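Local coordinates for protein putative adhesin (Bacteroides thetaiotaomicron, PDB 4QDG) that is a putative adhesin of the FimB/Mfa2 family, probably a lipid-anchored outer-membrane protein associated with fimbria-like pili, at residues N151-V156 against L221-L226; K121-L126 against V193-W198; F172-D177 against P234-R239; S277-I282 against K297-T302. One frame throughout, in Å; residues are numbered along the deposited sequence.

Contact 1 of 4, residues N151-V156 against L221-L226; sequences NNIRVV and LSTSRL. With MG (magnesium ion), chain D.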
# COMPACT_ATOMS: atom_id res chain seq x y z
N ASN A 151 -0.24 2.41 1.17
CA ASN A 151 -0.65 3.67 0.56
C ASN A 151 -0.33 4.84 1.44
O ASN A 151 -0.30 4.74 2.66
CB ASN A 151 -2.17 3.65 0.31
CG ASN A 151 -2.60 2.66 -0.72
OD1 ASN A 151 -2.49 2.90 -1.94
ND2 ASN A 151 -3.01 1.51 -0.27
N ASN A 152 -0.11 5.98 0.81
CA ASN A 152 0.10 7.25 1.49
C ASN A 152 -0.95 8.19 0.96
O ASN A 152 -1.10 8.31 -0.25
CB ASN A 152 1.53 7.82 1.31
CG ASN A 152 1.77 9.01 2.22
OD1 ASN A 152 1.94 8.85 3.42
ND2 ASN A 152 1.64 10.23 1.70
N ILE A 153 -1.74 8.79 1.86
CA ILE A 153 -2.80 9.72 1.51
C ILE A 153 -2.50 11.07 2.19
O ILE A 153 -2.39 11.13 3.40
CB ILE A 153 -4.21 9.16 1.89
CG1 ILE A 153 -4.50 7.86 1.12
CG2 ILE A 153 -5.33 10.18 1.60
CD1 ILE A 153 -4.99 6.72 1.90
N ARG A 154 -2.30 12.10 1.37
CA ARG A 154 -2.06 13.46 1.83
C ARG A 154 -3.38 14.23 1.68
O ARG A 154 -3.87 14.41 0.58
CB ARG A 154 -0.89 14.14 1.09
CG ARG A 154 -0.60 15.61 1.49
CD ARG A 154 0.57 16.14 0.68
NE ARG A 154 0.90 17.55 0.90
CZ ARG A 154 1.82 18.02 1.75
NH1 ARG A 154 2.47 17.18 2.56
NH2 ARG A 154 2.07 19.32 1.82
N VAL A 155 -3.96 14.64 2.82
CA VAL A 155 -5.20 15.38 2.88
C VAL A 155 -4.87 16.84 3.07
O VAL A 155 -4.17 17.18 4.02
CB VAL A 155 -6.15 14.84 3.99
CG1 VAL A 155 -7.47 15.60 4.00
CG2 VAL A 155 -6.40 13.33 3.79
N VAL A 156 -5.38 17.71 2.19
CA VAL A 156 -5.14 19.15 2.25
C VAL A 156 -6.46 19.91 2.46
O VAL A 156 -7.47 19.59 1.83
CB VAL A 156 -4.36 19.65 1.01
CG1 VAL A 156 -4.26 21.18 0.98
CG2 VAL A 156 -2.96 19.03 0.96
N LEU A 221 -1.41 10.42 5.90
CA LEU A 221 -1.85 9.18 6.55
C LEU A 221 -1.33 7.99 5.73
O LEU A 221 -1.37 8.02 4.51
CB LEU A 221 -3.39 9.14 6.67
CG LEU A 221 -4.04 10.19 7.54
CD1 LEU A 221 -4.78 11.19 6.67
CD2 LEU A 221 -4.96 9.53 8.53
N SER A 222 -0.82 6.98 6.41
CA SER A 222 -0.20 5.80 5.82
C SER A 222 -1.07 4.58 6.16
O SER A 222 -1.35 4.34 7.33
CB SER A 222 1.23 5.67 6.36
OG SER A 222 1.87 4.50 5.92
N THR A 223 -1.58 3.88 5.15
CA THR A 223 -2.54 2.79 5.40
C THR A 223 -2.13 1.50 4.70
O THR A 223 -1.24 1.48 3.85
CB THR A 223 -3.97 3.19 4.90
OG1 THR A 223 -4.03 3.11 3.48
CG2 THR A 223 -4.44 4.60 5.39
N SER A 224 -2.87 0.44 5.00
CA SER A 224 -2.70 -0.85 4.35
C SER A 224 -3.52 -0.82 3.02
O SER A 224 -3.86 0.27 2.53
CB SER A 224 -3.12 -1.97 5.31
OG SER A 224 -2.98 -3.26 4.76
N ARG A 225 -3.82 -1.98 2.43
CA ARG A 225 -4.46 -2.09 1.12
C ARG A 225 -5.87 -1.47 1.02
O ARG A 225 -6.75 -1.70 1.87
CB ARG A 225 -4.48 -3.55 0.65
CG ARG A 225 -4.67 -3.71 -0.83
CD ARG A 225 -4.74 -5.15 -1.26
NE ARG A 225 -4.97 -5.27 -2.70
CZ ARG A 225 -5.20 -6.42 -3.32
NH1 ARG A 225 -5.28 -7.55 -2.63
NH2 ARG A 225 -5.40 -6.45 -4.63
N LEU A 226 -6.06 -0.70 -0.05
CA LEU A 226 -7.34 -0.09 -0.42
C LEU A 226 -8.05 -1.03 -1.40
O LEU A 226 -7.51 -1.32 -2.48
CB LEU A 226 -7.11 1.28 -1.05
CG LEU A 226 -6.52 2.36 -0.14
CD1 LEU A 226 -6.19 3.64 -0.97
CD2 LEU A 226 -7.47 2.64 1.05
MG MG D . -2.45 1.53 -3.81
O HOH W 1 -3.96 -0.35 -2.23
O HOH W 2 -0.71 0.42 -3.18
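N151 divides its side-chain amide between a magnesium ion and O of S224, with L226 packed against it, at one end of an antiparallel strand pair (140-159 with 213-223, short axes at 154°) in the transthyretin-clan β-fold. CG of N151 lies anti to the carbonyl carbon (chi1 -67°), which carries the amide toward both partners. OD1 of N151 binds the magnesium ion at 2.3 Å, and a water and the carbonyl oxygens of L273 and E276 are further ligands. ND2 of N151 donates to O of S224 over 3.2 Å, with the acceptor in the plane of the amide although ND2 stands above the carbonyl plane of S224. A water accepts from both ND2 of N151 and N of L226. OD1 is held by the metal and W279 NE1, ND2 by S224 O and the water, which together fix the amide's rotation. L226 slants across it, CD1 3.7 Å from CG of N151. The next shell is backbone: N151 pairs with T223 (T223 N to N151 O 2.9 Å), and I153 with L221, I153 N to L221 O being 2.8 Å and nearly straight at 173°. S224 O takes a second donor, T223 OG1, 3.0 Å away in the carbonyl plane on a lone pair.

Contact 2 of 4, residues K121-L126 against V193-W198; sequences KNLHGL and VTYTPW. With MG (magnesium ion), chain C.
The side-chain amide of N122 lies stacked on one face of the W198 indole, the two planes 10° apart. ND2 of N122 sits 3.4 Å above the ring plane, offset toward the rim, while CB makes a CH-pi contact 3.8 Å from the centroid of the five-membered ring. At the edge, NE1 of W198 donates outside the contact to OD1 of N152, pinning the indole to strand 140-159. The W198 ring reaches this place because its CG sits between the backbone N and the carbonyl carbon (chi1 63°). The Y195 ring is met obliquely by CD1 of L123, 4.4 Å from CE1. K121, extended beyond CG, runs past W198 CB so that NZ donates a hydrogen bond to OG1 of T196 over 3.1 Å. Two waters accept from NZ, and one of them donates to P197 O at 2.7 Å. The loop leading into strand 127-137 is thus joined to the loop that follows strand 193-195. Two residues beyond N122, H124 NE2 binds a magnesium ion at 2.2 Å alongside D36, C37 and C86. The lysine charge is met by a hydroxyl and waters, with no carboxylate taking part across the contact, which suggests a polar, partly water-mediated join.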
# COMPACT_ATOMS: atom_id res chain seq x y z
N LYS A 121 4.07 5.18 12.68
CA LYS A 121 2.83 5.40 11.92
C LYS A 121 3.04 5.39 10.41
O LYS A 121 2.19 4.86 9.68
CB LYS A 121 2.09 6.68 12.35
CG LYS A 121 1.43 6.57 13.72
CD LYS A 121 0.53 7.76 13.97
CE LYS A 121 0.12 7.86 15.40
NZ LYS A 121 -0.35 9.24 15.72
N ASN A 122 4.18 5.93 9.93
CA ASN A 122 4.49 5.92 8.50
C ASN A 122 4.96 4.50 8.16
O ASN A 122 6.08 4.11 8.51
CB ASN A 122 5.54 7.00 8.16
CG ASN A 122 5.79 7.17 6.70
OD1 ASN A 122 5.09 6.60 5.85
ND2 ASN A 122 6.75 7.99 6.35
N LEU A 123 4.07 3.70 7.55
CA LEU A 123 4.28 2.28 7.31
C LEU A 123 5.33 2.00 6.26
O LEU A 123 5.39 2.67 5.22
CB LEU A 123 2.97 1.54 6.93
CG LEU A 123 1.71 1.79 7.80
CD1 LEU A 123 0.50 1.06 7.23
CD2 LEU A 123 1.93 1.41 9.27
N HIS A 124 6.15 0.98 6.55
CA HIS A 124 7.19 0.47 5.65
C HIS A 124 6.45 -0.29 4.53
O HIS A 124 5.54 -1.07 4.82
CB HIS A 124 8.15 -0.44 6.45
CG HIS A 124 9.34 -0.97 5.69
ND1 HIS A 124 10.34 -0.13 5.21
CD2 HIS A 124 9.72 -2.26 5.46
CE1 HIS A 124 11.24 -0.92 4.65
NE2 HIS A 124 10.91 -2.21 4.78
N GLY A 125 6.82 -0.03 3.28
CA GLY A 125 6.22 -0.67 2.11
C GLY A 125 6.06 -2.17 2.24
O GLY A 125 6.95 -2.86 2.74
N LEU A 126 4.87 -2.67 1.87
CA LEU A 126 4.58 -4.10 1.88
C LEU A 126 4.30 -4.51 0.45
O LEU A 126 3.49 -3.88 -0.23
CB LEU A 126 3.41 -4.47 2.83
CG LEU A 126 3.08 -5.97 2.90
CD1 LEU A 126 4.21 -6.75 3.60
CD2 LEU A 126 1.74 -6.20 3.59
N VAL A 193 -10.04 -0.48 12.29
CA VAL A 193 -8.85 0.19 12.82
C VAL A 193 -8.98 1.66 12.47
O VAL A 193 -9.65 2.00 11.49
CB VAL A 193 -7.48 -0.40 12.34
CG1 VAL A 193 -7.32 -1.85 12.76
CG2 VAL A 193 -7.27 -0.23 10.83
N THR A 194 -8.34 2.53 13.25
CA THR A 194 -8.30 3.96 12.99
C THR A 194 -6.85 4.35 12.69
O THR A 194 -5.95 4.11 13.49
CB THR A 194 -8.90 4.74 14.18
OG1 THR A 194 -10.25 4.34 14.36
CG2 THR A 194 -8.83 6.25 13.99
N TYR A 195 -6.62 4.93 11.51
CA TYR A 195 -5.33 5.49 11.13
C TYR A 195 -5.37 6.98 11.46
O TYR A 195 -6.37 7.64 11.18
CB TYR A 195 -5.03 5.29 9.63
CG TYR A 195 -4.91 3.86 9.14
CD1 TYR A 195 -3.70 3.18 9.23
CD2 TYR A 195 -5.97 3.23 8.50
CE1 TYR A 195 -3.57 1.87 8.77
CE2 TYR A 195 -5.84 1.95 7.98
CZ TYR A 195 -4.64 1.27 8.11
OH TYR A 195 -4.56 0.02 7.57
N THR A 196 -4.26 7.50 12.02
CA THR A 196 -4.12 8.93 12.30
C THR A 196 -2.86 9.42 11.56
O THR A 196 -2.05 8.60 11.13
CB THR A 196 -4.15 9.24 13.80
OG1 THR A 196 -3.06 8.58 14.45
CG2 THR A 196 -5.51 8.89 14.47
N PRO A 197 -2.68 10.74 11.34
CA PRO A 197 -1.51 11.19 10.55
C PRO A 197 -0.14 10.95 11.19
O PRO A 197 0.04 11.09 12.41
CB PRO A 197 -1.76 12.68 10.40
CG PRO A 197 -3.25 12.85 10.58
CD PRO A 197 -3.56 11.88 11.67
N TRP A 198 0.82 10.59 10.35
CA TRP A 198 2.23 10.40 10.70
C TRP A 198 2.95 11.77 10.56
O TRP A 198 4.01 11.98 11.12
CB TRP A 198 2.90 9.29 9.85
CG TRP A 198 2.97 9.54 8.37
CD1 TRP A 198 2.09 9.09 7.43
CD2 TRP A 198 3.99 10.25 7.65
NE1 TRP A 198 2.52 9.42 6.18
CE2 TRP A 198 3.66 10.17 6.28
CE3 TRP A 198 5.19 10.88 8.02
CZ2 TRP A 198 4.45 10.78 5.28
CZ3 TRP A 198 5.97 11.47 7.03
CH2 TRP A 198 5.58 11.44 5.68
MG MG C . 12.58 -3.58 4.48
O HOH W 3 -1.37 11.85 14.54
O HOH W 4 1.82 10.99 15.37

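Contact 3 of 4, residues F172-D177 against P234-R239; sequences FEITDD and PKLTVR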
# COMPACT_ATOMS: atom_id res chain seq x y z
N PHE A 172 -7.62 14.35 11.79
CA PHE A 172 -7.76 13.60 10.54
C PHE A 172 -7.71 12.12 10.84
O PHE A 172 -6.87 11.69 11.62
CB PHE A 172 -6.65 13.96 9.55
CG PHE A 172 -6.55 15.43 9.20
CD1 PHE A 172 -5.93 16.33 10.06
CD2 PHE A 172 -6.96 15.88 7.94
CE1 PHE A 172 -5.77 17.67 9.69
CE2 PHE A 172 -6.82 17.23 7.59
CZ PHE A 172 -6.23 18.11 8.46
N GLU A 173 -8.65 11.35 10.26
CA GLU A 173 -8.71 9.90 10.48
C GLU A 173 -9.11 9.17 9.24
O GLU A 173 -9.86 9.69 8.40
CB GLU A 173 -9.75 9.56 11.55
CG GLU A 173 -9.34 9.87 12.97
CD GLU A 173 -10.49 10.05 13.95
OE1 GLU A 173 -11.68 10.00 13.54
OE2 GLU A 173 -10.19 10.26 15.15
N ILE A 174 -8.65 7.92 9.15
CA ILE A 174 -9.07 6.95 8.16
C ILE A 174 -9.48 5.73 8.94
O ILE A 174 -8.67 5.20 9.69
CB ILE A 174 -8.09 6.65 6.99
CG1 ILE A 174 -7.95 7.88 6.09
CG2 ILE A 174 -8.58 5.44 6.18
CD1 ILE A 174 -6.78 7.82 5.04
N THR A 175 -10.76 5.36 8.86
CA THR A 175 -11.23 4.12 9.46
C THR A 175 -11.34 3.09 8.32
O THR A 175 -11.83 3.40 7.22
CB THR A 175 -12.53 4.28 10.24
OG1 THR A 175 -13.51 4.94 9.42
CG2 THR A 175 -12.33 4.95 11.59
N ASP A 176 -10.86 1.88 8.59
CA ASP A 176 -10.88 0.78 7.63
C ASP A 176 -10.72 -0.51 8.36
O ASP A 176 -10.40 -0.51 9.53
CB ASP A 176 -9.73 0.95 6.58
CG ASP A 176 -9.96 0.28 5.24
OD1 ASP A 176 -10.85 -0.63 5.16
OD2 ASP A 176 -9.32 0.70 4.26
N ASP A 177 -10.95 -1.63 7.66
CA ASP A 177 -10.75 -2.97 8.18
C ASP A 177 -9.87 -3.66 7.14
O ASP A 177 -10.35 -4.43 6.31
CB ASP A 177 -12.11 -3.68 8.45
CG ASP A 177 -12.00 -5.02 9.16
OD1 ASP A 177 -10.91 -5.65 9.09
OD2 ASP A 177 -13.01 -5.45 9.76
N PRO A 234 -14.27 1.95 3.57
CA PRO A 234 -13.33 2.83 4.30
C PRO A 234 -13.76 4.30 4.28
O PRO A 234 -14.27 4.81 3.25
CB PRO A 234 -11.99 2.64 3.57
CG PRO A 234 -12.16 1.39 2.79
CD PRO A 234 -13.59 1.21 2.49
N LYS A 235 -13.56 4.97 5.43
CA LYS A 235 -13.95 6.36 5.59
C LYS A 235 -12.78 7.30 5.87
O LYS A 235 -11.86 6.96 6.62
CB LYS A 235 -14.98 6.47 6.73
CG LYS A 235 -16.32 5.80 6.45
CD LYS A 235 -17.27 6.67 5.61
CE LYS A 235 -18.58 5.98 5.34
NZ LYS A 235 -18.46 4.91 4.32
N LEU A 236 -12.84 8.52 5.28
CA LEU A 236 -11.91 9.61 5.57
C LEU A 236 -12.72 10.59 6.39
O LEU A 236 -13.82 10.98 5.98
CB LEU A 236 -11.25 10.27 4.36
CG LEU A 236 -10.52 11.60 4.66
CD1 LEU A 236 -9.21 11.37 5.44
CD2 LEU A 236 -10.25 12.38 3.39
N THR A 237 -12.22 10.95 7.58
CA THR A 237 -12.94 11.87 8.47
C THR A 237 -12.05 13.04 8.87
O THR A 237 -10.89 12.83 9.24
CB THR A 237 -13.49 11.11 9.72
OG1 THR A 237 -14.32 10.04 9.28
CG2 THR A 237 -14.31 12.00 10.64
N VAL A 238 -12.61 14.27 8.80
CA VAL A 238 -11.92 15.48 9.19
C VAL A 238 -12.83 16.18 10.21
O VAL A 238 -13.98 16.52 9.91
CB VAL A 238 -11.46 16.40 8.03
CG1 VAL A 238 -10.68 17.60 8.58
CG2 VAL A 238 -10.59 15.63 7.04
N ARG A 239 -12.34 16.32 11.45
CA ARG A 239 -13.11 16.88 12.56
C ARG A 239 -12.48 18.13 13.13
O ARG A 239 -11.26 18.13 13.36
CB ARG A 239 -13.22 15.82 13.66
CG ARG A 239 -14.24 16.08 14.78
CD ARG A 239 -14.52 14.85 15.63
NE ARG A 239 -13.28 14.15 15.94
CZ ARG A 239 -12.96 12.93 15.52
NH1 ARG A 239 -13.84 12.21 14.83
NH2 ARG A 239 -11.78 12.41 15.81
O HOH W 5 -13.87 7.53 10.09
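E173 and R239 meet through unlike chains: the glutamate stays extended beyond CG, whereas the arginine bends at chi3 (43°) and so turns its guanidinium back over the neighbouring strand. NH2 of R239 reaches OE2 of E173 at 2.8 Å in a salt bridge. The carboxylate oxygen lies at the edge of the guanidinium, in its plane, yet the nitrogen comes from above the carboxylate plane, and the two planes are 58° apart. The second link, R239 NH1 to E173 OE1, is long and weak at 3.3 Å. E171 and E246 form further salt bridges with the same guanidinium, so its positive charge is probably balanced by three carboxylates.

These residues lie on strands 170-176 and 235-240, the two inner strands of a four-stranded antiparallel sheet that packs against strands 140-159 and 213-223, as the two layers of a β-sandwich of the transthyretin clan do. E173 with T237 and T175 with K235 are hydrogen-bonded pairs; N of T237 meets O of E173 at 2.8 Å. On the face looking to the other layer, F172 and V238 lie side by side, with CG2 of V238 3.7 Å from CD2 of F172 and CG1 over the ring face. Next along, CG1 of I174 touches CD1 of L236 at 3.8 Å. On the opposite face a water bridges OG1 of T175 and OG1 of T237, donating to the latter, which also bonds N249. At the end of the pair the D176 carboxylate lies beside the P234 ring, OD2 of D176 3.3 Å from CG of P234, and its OD1 takes N of D177 as well as R229.

Contact 4 of 4, residues S277-I282 against K297-T302; sequences SEWSMI and KINDWT
N299 leans across to S280 and W279, and its side chain can be followed atom by atom. With CG anti to the carbonyl carbon (chi1 -63°), CB directs the amide toward the strand of S277-I282, and CG lies 4.1 Å from both O of E278 and N of S280. At the tip the two ends do different work. OD1 of N299 accepts from N of S280 over 2.9 Å, nearly along its own C=O axis (173°), and also lies 3.3 Å from CA of W279. ND2 approaches the W279 indole obliquely, 3.6 Å from CE3, with the ring and amide planes 35° apart. S280 therefore holds N299 twice, since N of N299 also donates to O of S280 at 2.9 Å; the side-chain oxygen takes the place a backbone carbonyl would fill in a continuing strand pair. The indole met by ND2 is the one that borders a magnesium site.

Farther along, I282 and K297 form a hydrogen-bonded pair whose side chains lie alongside each other, CB to CB 3.9 Å. A water joins OG of S280 to N of D300. Both N299 and D300 have positive phi, as the two central residues of a type I' turn require, and the turn is closed in both directions by I298 and W301, with N of W301 2.8 Å from O of I298. Such a turn is the classic two-residue connection of a tight β-hairpin, here linking strands 295-298 and 301-304 beside strand 278-285.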
# COMPACT_ATOMS: atom_id res chain seq x y z
N SER A 277 -0.11 4.35 -5.25
CA SER A 277 0.18 4.24 -3.81
C SER A 277 0.41 5.63 -3.15
O SER A 277 0.53 5.72 -1.93
CB SER A 277 1.40 3.35 -3.59
OG SER A 277 2.55 3.94 -4.18
N GLU A 278 0.50 6.68 -3.96
CA GLU A 278 0.73 8.05 -3.51
C GLU A 278 -0.48 8.85 -3.90
O GLU A 278 -0.74 9.01 -5.07
CB GLU A 278 2.04 8.63 -4.10
CG GLU A 278 3.32 7.97 -3.58
CD GLU A 278 3.68 8.14 -2.11
OE1 GLU A 278 3.24 9.13 -1.49
OE2 GLU A 278 4.44 7.29 -1.58
N TRP A 279 -1.28 9.24 -2.89
CA TRP A 279 -2.54 9.95 -3.09
C TRP A 279 -2.53 11.30 -2.44
O TRP A 279 -1.94 11.48 -1.37
CB TRP A 279 -3.68 9.12 -2.46
CG TRP A 279 -3.76 7.69 -2.91
CD1 TRP A 279 -3.20 6.61 -2.29
CD2 TRP A 279 -4.52 7.18 -4.01
NE1 TRP A 279 -3.53 5.46 -2.96
CE2 TRP A 279 -4.34 5.77 -4.02
CE3 TRP A 279 -5.29 7.77 -5.02
CZ2 TRP A 279 -4.95 4.95 -4.98
CZ3 TRP A 279 -5.89 6.96 -5.98
CH2 TRP A 279 -5.71 5.56 -5.95
N SER A 280 -3.24 12.26 -3.04
CA SER A 280 -3.38 13.59 -2.46
C SER A 280 -4.78 14.08 -2.71
O SER A 280 -5.36 13.81 -3.77
CB SER A 280 -2.31 14.57 -2.93
OG SER A 280 -2.42 14.91 -4.30
N MSE A 281 -5.38 14.70 -1.69
CA MSE A 281 -6.75 15.18 -1.80
C MSE A 281 -6.88 16.56 -1.21
O MSE A 281 -6.59 16.76 -0.04
CB MSE A 281 -7.72 14.23 -1.11
CG MSE A 281 -7.65 12.80 -1.59
SE MSE A 281 -8.87 11.71 -0.53
CE MSE A 281 -10.56 12.20 -1.43
N ILE A 282 -7.34 17.51 -2.02
CA ILE A 282 -7.52 18.89 -1.58
C ILE A 282 -9.02 19.16 -1.43
O ILE A 282 -9.77 19.02 -2.39
CB ILE A 282 -6.85 19.94 -2.50
CG1 ILE A 282 -5.34 19.61 -2.70
CG2 ILE A 282 -7.04 21.35 -1.92
CD1 ILE A 282 -4.67 20.38 -3.79
N LYS A 297 -9.74 18.22 -5.38
CA LYS A 297 -8.62 17.83 -6.20
C LYS A 297 -8.15 16.48 -5.74
O LYS A 297 -7.98 16.28 -4.55
CB LYS A 297 -7.48 18.85 -6.15
CG LYS A 297 -7.50 19.80 -7.32
CD LYS A 297 -6.39 20.81 -7.22
CE LYS A 297 -5.83 21.13 -8.57
NZ LYS A 297 -5.29 22.51 -8.62
N ILE A 298 -8.02 15.53 -6.69
CA ILE A 298 -7.46 14.21 -6.39
C ILE A 298 -6.24 14.08 -7.28
O ILE A 298 -6.37 14.24 -8.49
CB ILE A 298 -8.43 13.03 -6.52
CG1 ILE A 298 -9.74 13.31 -5.76
CG2 ILE A 298 -7.75 11.74 -6.04
CD1 ILE A 298 -10.77 12.23 -5.84
N ASN A 299 -5.06 13.83 -6.68
CA ASN A 299 -3.79 13.68 -7.40
C ASN A 299 -3.58 14.80 -8.43
O ASN A 299 -3.18 14.55 -9.56
CB ASN A 299 -3.66 12.28 -8.03
CG ASN A 299 -3.66 11.18 -6.99
OD1 ASN A 299 -3.62 11.44 -5.80
ND2 ASN A 299 -3.73 9.94 -7.39
N ASP A 300 -3.84 16.05 -8.00
CA ASP A 300 -3.70 17.30 -8.75
C ASP A 300 -4.75 17.42 -9.88
O ASP A 300 -4.64 18.30 -10.72
CB ASP A 300 -2.26 17.46 -9.30
CG ASP A 300 -1.83 18.91 -9.56
OD1 ASP A 300 -2.10 19.79 -8.69
OD2 ASP A 300 -1.21 19.16 -10.63
N TRP A 301 -5.78 16.58 -9.89
CA TRP A 301 -6.80 16.66 -10.92
C TRP A 301 -8.14 17.10 -10.28
O TRP A 301 -8.55 16.52 -9.28
CB TRP A 301 -6.90 15.33 -11.68
CG TRP A 301 -8.01 15.27 -12.67
CD1 TRP A 301 -9.26 14.74 -12.48
CD2 TRP A 301 -8.01 15.85 -13.98
NE1 TRP A 301 -10.03 14.94 -13.60
CE2 TRP A 301 -9.29 15.62 -14.54
CE3 TRP A 301 -7.03 16.49 -14.75
CZ2 TRP A 301 -9.63 16.04 -15.83
CZ3 TRP A 301 -7.37 16.92 -16.03
CH2 TRP A 301 -8.64 16.68 -16.57
N THR A 302 -8.79 18.14 -10.82
CA THR A 302 -10.05 18.67 -10.28
C THR A 302 -11.21 17.73 -10.63
O THR A 302 -11.45 17.42 -11.80
CB THR A 302 -10.30 20.11 -10.75
OG1 THR A 302 -9.20 20.90 -10.33
CG2 THR A 302 -11.57 20.69 -10.15
O HOH W 6 -4.50 16.85 -5.33

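The four contacts form one continuous block. Contact 1 is central: its centre lies about 8 Å from that of contact 2, 10 Å from contact 3 and 11 Å from contact 4. Contact 4 adds its first strand alongside 151-156, with V156 N 2.7 Å from M281 O. Contact 3 lies over contact 1 as the facing layer, CD1 of I153 packing 3.8 Å from CD1 of I174, and 193-198 of contact 2 edges the same layer through Y195 N to I174 O, 2.8 Å. One magnesium ion is bound within contact 1 and flanked by W279 of contact 4; the other is bound by H124 of contact 2, whose loop meets contact 1 through S222 OG and L123 N, 2.9 Å apart.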